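Local atomic coordinates of glycerol dehydratase (Clostridium butyricum, PDB entry 1R9D), a protein that catalyses the coenzyme B12-independent dehydration of glycerol, probably by means of a glycyl radical generated on its own chain. Residues P46-R51 / E202-S207; F701-H706 / V734-I739. One frame throughout, in Å; residues are numbered along the deposited sequence.

Interaction 1: P46-R51 / E202-S207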
loop_
_atom_site.group_PDB
_atom_site.type_symbol
_atom_site.label_atom_id
_atom_site.label_comp_id
_atom_site.label_asym_id
_atom_site.label_seq_id
_atom_site.Cartn_x
_atom_site.Cartn_y
_atom_site.Cartn_z
ATOM N N PRO A 46 -9.853 2.316 -0.049
ATOM C CA PRO A 46 -8.416 2.532 0.176
ATOM C C PRO A 46 -8.274 3.142 1.576
ATOM O O PRO A 46 -9.180 3.837 2.045
ATOM C CB PRO A 46 -8.039 3.538 -0.911
ATOM C CG PRO A 46 -9.013 3.256 -1.996
ATOM C CD PRO A 46 -10.307 3.030 -1.254
ATOM N N ALA A 47 -7.145 2.907 2.234
ATOM C CA ALA A 47 -6.941 3.424 3.587
ATOM C C ALA A 47 -7.246 4.911 3.798
ATOM O O ALA A 47 -7.860 5.283 4.800
ATOM C CB ALA A 47 -5.517 3.119 4.049
ATOM N N ILE A 48 -6.822 5.766 2.872
ATOM C CA ILE A 48 -7.045 7.201 3.024
ATOM C C ILE A 48 -8.531 7.567 3.085
ATOM O O ILE A 48 -8.938 8.452 3.845
ATOM C CB ILE A 48 -6.350 7.997 1.880
ATOM C CG1 ILE A 48 -6.385 9.499 2.180
ATOM C CG2 ILE A 48 -7.021 7.697 0.545
ATOM C CD1 ILE A 48 -5.465 9.920 3.311
ATOM N N LEU A 49 -9.341 6.883 2.287
ATOM C CA LEU A 49 -10.773 7.152 2.269
ATOM C C LEU A 49 -11.423 6.576 3.531
ATOM O O LEU A 49 -12.367 7.154 4.066
ATOM C CB LEU A 49 -11.388 6.557 0.997
ATOM C CG LEU A 49 -12.471 7.352 0.258
ATOM C CD1 LEU A 49 -12.104 8.825 0.158
ATOM C CD2 LEU A 49 -12.634 6.767 -1.140
ATOM N N ARG A 50 -10.916 5.445 4.015
ATOM C CA ARG A 50 -11.446 4.848 5.238
ATOM C C ARG A 50 -11.234 5.824 6.395
ATOM O O ARG A 50 -12.098 5.983 7.259
ATOM C CB ARG A 50 -10.739 3.526 5.552
ATOM C CG ARG A 50 -11.144 2.379 4.642
ATOM C CD ARG A 50 -11.608 1.180 5.460
ATOM N NE ARG A 50 -10.531 0.245 5.724
ATOM C CZ ARG A 50 -10.650 -0.854 6.460
ATOM N NH1 ARG A 50 -11.809 -1.169 7.024
ATOM N NH2 ARG A 50 -9.608 -1.649 6.609
ATOM N N ARG A 51 -10.077 6.479 6.398
ATOM C CA ARG A 51 -9.747 7.446 7.440
ATOM C C ARG A 51 -10.649 8.681 7.357
ATOM O O ARG A 51 -11.064 9.225 8.380
ATOM C CB ARG A 51 -8.279 7.873 7.323
ATOM C CG ARG A 51 -7.253 6.786 7.659
ATOM C CD ARG A 51 -7.355 6.341 9.118
ATOM N NE ARG A 51 -7.428 7.490 10.018
ATOM C CZ ARG A 51 -7.439 7.411 11.346
ATOM N NH1 ARG A 51 -7.376 6.230 11.948
ATOM N NH2 ARG A 51 -7.538 8.518 12.069
ATOM N N GLU A 202 -6.069 11.513 -6.483
ATOM C CA GLU A 202 -7.477 11.871 -6.542
ATOM C C GLU A 202 -8.181 11.415 -5.265
ATOM O O GLU A 202 -8.955 12.167 -4.669
ATOM C CB GLU A 202 -8.106 11.231 -7.787
ATOM C CG GLU A 202 -9.562 11.567 -8.028
ATOM C CD GLU A 202 -10.496 10.527 -7.449
ATOM O OE1 GLU A 202 -10.797 10.601 -6.240
ATOM O OE2 GLU A 202 -10.917 9.623 -8.204
ATOM N N LYS A 203 -7.900 10.189 -4.832
ATOM C CA LYS A 203 -8.514 9.673 -3.616
ATOM C C LYS A 203 -8.092 10.499 -2.407
ATOM O O LYS A 203 -8.893 10.747 -1.511
ATOM C CB LYS A 203 -8.147 8.201 -3.407
ATOM C CG LYS A 203 -8.664 7.283 -4.513
ATOM C CD LYS A 203 -10.124 7.591 -4.860
ATOM C CE LYS A 203 -10.586 6.787 -6.067
ATOM N NZ LYS A 203 -11.911 7.236 -6.588
ATOM N N PHE A 204 -6.834 10.929 -2.384
ATOM C CA PHE A 204 -6.353 11.739 -1.272
ATOM C C PHE A 204 -7.061 13.092 -1.228
ATOM O O PHE A 204 -7.499 13.538 -0.168
ATOM C CB PHE A 204 -4.844 11.986 -1.375
ATOM C CG PHE A 204 -4.335 12.980 -0.368
ATOM C CD1 PHE A 204 -4.202 12.625 0.974
ATOM C CD2 PHE A 204 -4.062 14.294 -0.741
ATOM C CE1 PHE A 204 -3.811 13.567 1.926
ATOM C CE2 PHE A 204 -3.672 15.245 0.208
ATOM C CZ PHE A 204 -3.548 14.877 1.545
ATOM N N LEU A 205 -7.166 13.752 -2.377
ATOM C CA LEU A 205 -7.812 15.059 -2.411
ATOM C C LEU A 205 -9.287 14.975 -2.032
ATOM O O LEU A 205 -9.802 15.850 -1.335
ATOM C CB LEU A 205 -7.634 15.699 -3.789
ATOM C CG LEU A 205 -6.190 16.127 -4.083
ATOM C CD1 LEU A 205 -6.072 16.623 -5.519
ATOM C CD2 LEU A 205 -5.769 17.217 -3.104
ATOM N N ASN A 206 -9.972 13.926 -2.476
ATOM C CA ASN A 206 -11.379 13.778 -2.118
ATOM C C ASN A 206 -11.531 13.435 -0.640
ATOM O O ASN A 206 -12.568 13.718 -0.033
ATOM C CB ASN A 206 -12.050 12.717 -2.991
ATOM C CG ASN A 206 -12.489 13.279 -4.328
ATOM O OD1 ASN A 206 -13.273 14.230 -4.383
ATOM N ND2 ASN A 206 -11.983 12.709 -5.408
ATOM N N SER A 207 -10.497 12.833 -0.056
ATOM C CA SER A 207 -10.527 12.484 1.360
ATOM C C SER A 207 -10.357 13.753 2.186
ATOM O O SER A 207 -10.905 13.873 3.281
ATOM C CB SER A 207 -9.421 11.484 1.695
ATOM O OG SER A 207 -9.690 10.219 1.122
#
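Ile48 and Phe204 begin the apolar part of a side-by-side helix pairing. The CD1 methyl of Ile48 meets the Phe204 ring at its edge, near the ring plane, 3.8 Å from Phe204 CD1. With CG1 anti to the backbone N (chi1 -170°), the longer branch of Ile48 is carried past Ser207, where Ile48 CG1 lies 3.7 Å from Ser207 CB. The other branch stands with Ile48 CG2 4.1 Å from Lys203 CB. Leu49 extends the patch through its CD1 methyl, although the 2.9 Å between Leu49 CD1 and Ser207 OG is too short and makes the methyl's exact placing doubtful.

The side-chain polar bonds of 202-207 mostly join residues of the same helix, one weak bond leaving it for the second subunit. Ser207 OG donates to Lys203 O one turn earlier at 2.8 Å, tilted 32° from the carbonyl plane. Glu202 is gripped by two neighbours: Lys203 NZ forms a salt bridge with Glu202 OE2 on the syn side of the carboxylate (3.0 Å), while Asn206 ND2 reaches Glu202 OE1 from above the carboxylate plane. Bent at chi2, the lysine chain leads its ammonium away from 46-51 toward the second subunit, where NZ makes a weak hydrogen bond to Ser137 O and Met139 of that subunit packs on Lys203.

The two helical segments run parallel at 6°, axes 8.9 Å apart at closest, joining the start of helix 47-61, N-capped by Pro46, to helix 197-230 within the pyruvate formate lyase-like part of the chain. Pro520 touches both Ile48 and Ser207. No hydrogen bond spans the two segments, which implies that shape and apolar contact hold them together.

Interaction 2: F701-H706 / V734-I739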
loop_
_atom_site.group_PDB
_atom_site.type_symbol
_atom_site.label_atom_id
_atom_site.label_comp_id
_atom_site.label_asym_id
_atom_site.label_seq_id
_atom_site.Cartn_x
_atom_site.Cartn_y
_atom_site.Cartn_z
ATOM N N PHE A 701 17.643 21.618 29.337
ATOM C CA PHE A 701 18.427 21.968 30.516
ATOM C C PHE A 701 17.535 22.481 31.654
ATOM O O PHE A 701 16.881 23.511 31.520
ATOM C CB PHE A 701 19.475 23.015 30.106
ATOM C CG PHE A 701 20.384 23.464 31.222
ATOM C CD1 PHE A 701 20.661 22.633 32.305
ATOM C CD2 PHE A 701 20.998 24.711 31.161
ATOM C CE1 PHE A 701 21.540 23.042 33.316
ATOM C CE2 PHE A 701 21.883 25.129 32.168
ATOM C CZ PHE A 701 22.151 24.292 33.242
ATOM N N ASN A 702 17.510 21.741 32.763
ATOM C CA ASN A 702 16.712 22.100 33.942
ATOM C C ASN A 702 17.574 22.691 35.048
ATOM O O ASN A 702 18.658 22.181 35.332
ATOM C CB ASN A 702 16.048 20.865 34.566
ATOM C CG ASN A 702 14.655 20.589 34.040
ATOM O OD1 ASN A 702 13.849 21.501 33.847
ATOM N ND2 ASN A 702 14.352 19.310 33.842
ATOM N N GLN A 703 17.079 23.751 35.674
ATOM C CA GLN A 703 17.744 24.350 36.821
ATOM C C GLN A 703 16.651 24.676 37.836
ATOM O O GLN A 703 15.528 25.025 37.460
ATOM C CB GLN A 703 18.557 25.593 36.437
ATOM C CG GLN A 703 19.985 25.228 36.007
ATOM C CD GLN A 703 20.966 26.386 36.106
ATOM O OE1 GLN A 703 22.173 26.183 36.259
ATOM N NE2 GLN A 703 20.458 27.599 36.008
ATOM N N LYS A 704 16.968 24.506 39.116
ATOM C CA LYS A 704 16.011 24.756 40.186
ATOM C C LYS A 704 16.579 25.766 41.168
ATOM O O LYS A 704 17.695 25.601 41.660
ATOM C CB LYS A 704 15.684 23.448 40.917
ATOM C CG LYS A 704 14.650 23.603 42.028
ATOM C CD LYS A 704 14.210 22.256 42.588
ATOM C CE LYS A 704 15.336 21.549 43.316
ATOM N NZ LYS A 704 14.883 20.275 43.943
ATOM N N PHE A 705 15.807 26.808 41.452
ATOM C CA PHE A 705 16.250 27.848 42.371
ATOM C C PHE A 705 15.437 27.970 43.645
ATOM O O PHE A 705 14.224 27.739 43.656
ATOM C CB PHE A 705 16.234 29.218 41.687
ATOM C CG PHE A 705 17.417 29.471 40.808
ATOM C CD1 PHE A 705 17.355 29.219 39.443
ATOM C CD2 PHE A 705 18.610 29.933 41.354
ATOM C CE1 PHE A 705 18.471 29.426 38.627
ATOM C CE2 PHE A 705 19.727 30.141 40.553
ATOM C CZ PHE A 705 19.658 29.888 39.185
ATOM N N HIS A 706 16.120 28.340 44.723
ATOM C CA HIS A 706 15.448 28.570 45.986
ATOM C C HIS A 706 14.728 29.886 45.703
ATOM O O HIS A 706 15.277 30.766 45.045
ATOM C CB HIS A 706 16.484 28.733 47.106
ATOM C CG HIS A 706 15.884 28.984 48.452
ATOM N ND1 HIS A 706 15.523 30.242 48.881
ATOM C CD2 HIS A 706 15.553 28.136 49.455
ATOM C CE1 HIS A 706 14.996 30.160 50.090
ATOM N NE2 HIS A 706 15.002 28.892 50.461
ATOM N N VAL A 734 16.740 26.493 28.290
ATOM C CA VAL A 734 16.846 26.444 29.739
ATOM C C VAL A 734 15.480 26.803 30.334
ATOM O O VAL A 734 14.715 27.566 29.743
ATOM C CB VAL A 734 17.964 27.393 30.272
ATOM C CG1 VAL A 734 17.571 28.849 30.081
ATOM C CG2 VAL A 734 18.253 27.079 31.743
ATOM N N GLN A 735 15.161 26.221 31.485
ATOM C CA GLN A 735 13.889 26.491 32.148
ATOM C C GLN A 735 14.137 26.350 33.643
ATOM O O GLN A 735 15.078 25.665 34.047
ATOM C CB GLN A 735 12.833 25.498 31.674
ATOM C CG GLN A 735 13.175 24.056 31.965
ATOM C CD GLN A 735 12.294 23.088 31.212
ATOM O OE1 GLN A 735 12.229 21.902 31.547
ATOM N NE2 GLN A 735 11.621 23.580 30.176
ATOM N N PHE A 736 13.293 26.973 34.463
ATOM C CA PHE A 736 13.515 26.946 35.904
ATOM C C PHE A 736 12.345 26.634 36.823
ATOM O O PHE A 736 11.223 27.087 36.602
ATOM C CB PHE A 736 14.071 28.295 36.373
ATOM C CG PHE A 736 15.153 28.854 35.499
ATOM C CD1 PHE A 736 14.837 29.580 34.354
ATOM C CD2 PHE A 736 16.490 28.648 35.813
ATOM C CE1 PHE A 736 15.842 30.093 33.532
ATOM C CE2 PHE A 736 17.502 29.154 35.000
ATOM C CZ PHE A 736 17.178 29.878 33.857
ATOM N N ASN A 737 12.642 25.875 37.871
ATOM C CA ASN A 737 11.670 25.574 38.908
ATOM C C ASN A 737 12.073 26.576 39.990
ATOM O O ASN A 737 13.264 26.804 40.222
ATOM C CB ASN A 737 11.839 24.154 39.455
ATOM C CG ASN A 737 10.737 23.211 39.000
ATOM O OD1 ASN A 737 9.562 23.587 38.940
ATOM N ND2 ASN A 737 11.107 21.974 38.700
ATOM N N VAL A 738 11.088 27.200 40.621
ATOM C CA VAL A 738 11.348 28.159 41.687
ATOM C C VAL A 738 10.289 27.863 42.733
ATOM O O VAL A 738 9.209 28.452 42.717
ATOM C CB VAL A 738 11.186 29.616 41.208
ATOM C CG1 VAL A 738 11.513 30.580 42.345
ATOM C CG2 VAL A 738 12.099 29.882 40.021
ATOM N N ILE A 739 10.597 26.939 43.632
ATOM C CA ILE A 739 9.639 26.556 44.656
ATOM C C ILE A 739 10.297 26.172 45.973
ATOM O O ILE A 739 11.467 25.781 46.018
ATOM C CB ILE A 739 8.775 25.372 44.166
ATOM C CG1 ILE A 739 7.599 25.150 45.118
ATOM C CG2 ILE A 739 9.633 24.115 44.060
ATOM C CD1 ILE A 739 6.632 24.091 44.648
#
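Phe705 and Phe736 mark the tightly packed part of this parallel strand pair. Their side chains lie alongside each other on one face of the sheet, with ring centroids 5.8 Å apart and planes inclined by 45°; Phe736 CD2 comes up to the edge of the Phe705 ring, 3.5 Å from Phe705 CE1. Strand alternation puts both on this face, and in both CG stands anti to the carbonyl carbon (chi1 -80° in Phe705), which sets the direction each ring takes there. Beneath them the ladder is firm: Asn737 N donates to Gln703 O at 3.0 Å, and Phe705 N to Asn737 O at 2.8 Å with a nearly straight 173° angle. Toward Phe701 the bonds lengthen, Gln735 N reaching Phe701 O at 3.2 Å, while the Phe701 ring leans on the CG2 methyl of Val734.

Past Phe705 the pairing slackens. Phe705 O and Ile739 N stand 3.7 Å apart, and that amide, buried here, has no partner in the model; next to it His706 is partly exposed. On the other face the polar ends find partners beyond the two strands: Asn702 ND2 at Asp667, Lys704 NZ at the carbonyl of Arg782 and Asn737 ND2 at that of Arg760. Gln735, also on this face, lies near Gly763, the predicted radical site, and its side chain is about 11 Å from a bound glycerol.

The two strands are joined by a beta-alpha-beta crossover whose helix, 712-728, covers the phenylalanine face together with helix 680-687, while strand 404-407 runs antiparallel to 733-738 on its far flank.

Interaction 1 and interaction 2 illustrate two kinds of packing in this large chain: helix against helix at the periphery, and strand beside strand nearer the middle. Their centres are 47 Å apart, on opposite sides of the chain's centre, with about 30 Å between nearest atoms, and they share no helix or sheet. They come in series: both segments of interaction 1, within the pyruvate formate lyase-like range, precede both segments of interaction 2, in the glycine radical range, along the chain. Interaction 1 lies where the second subunit packs on the helices, whereas interaction 2 belongs to the sheet close to the predicted radical glycine.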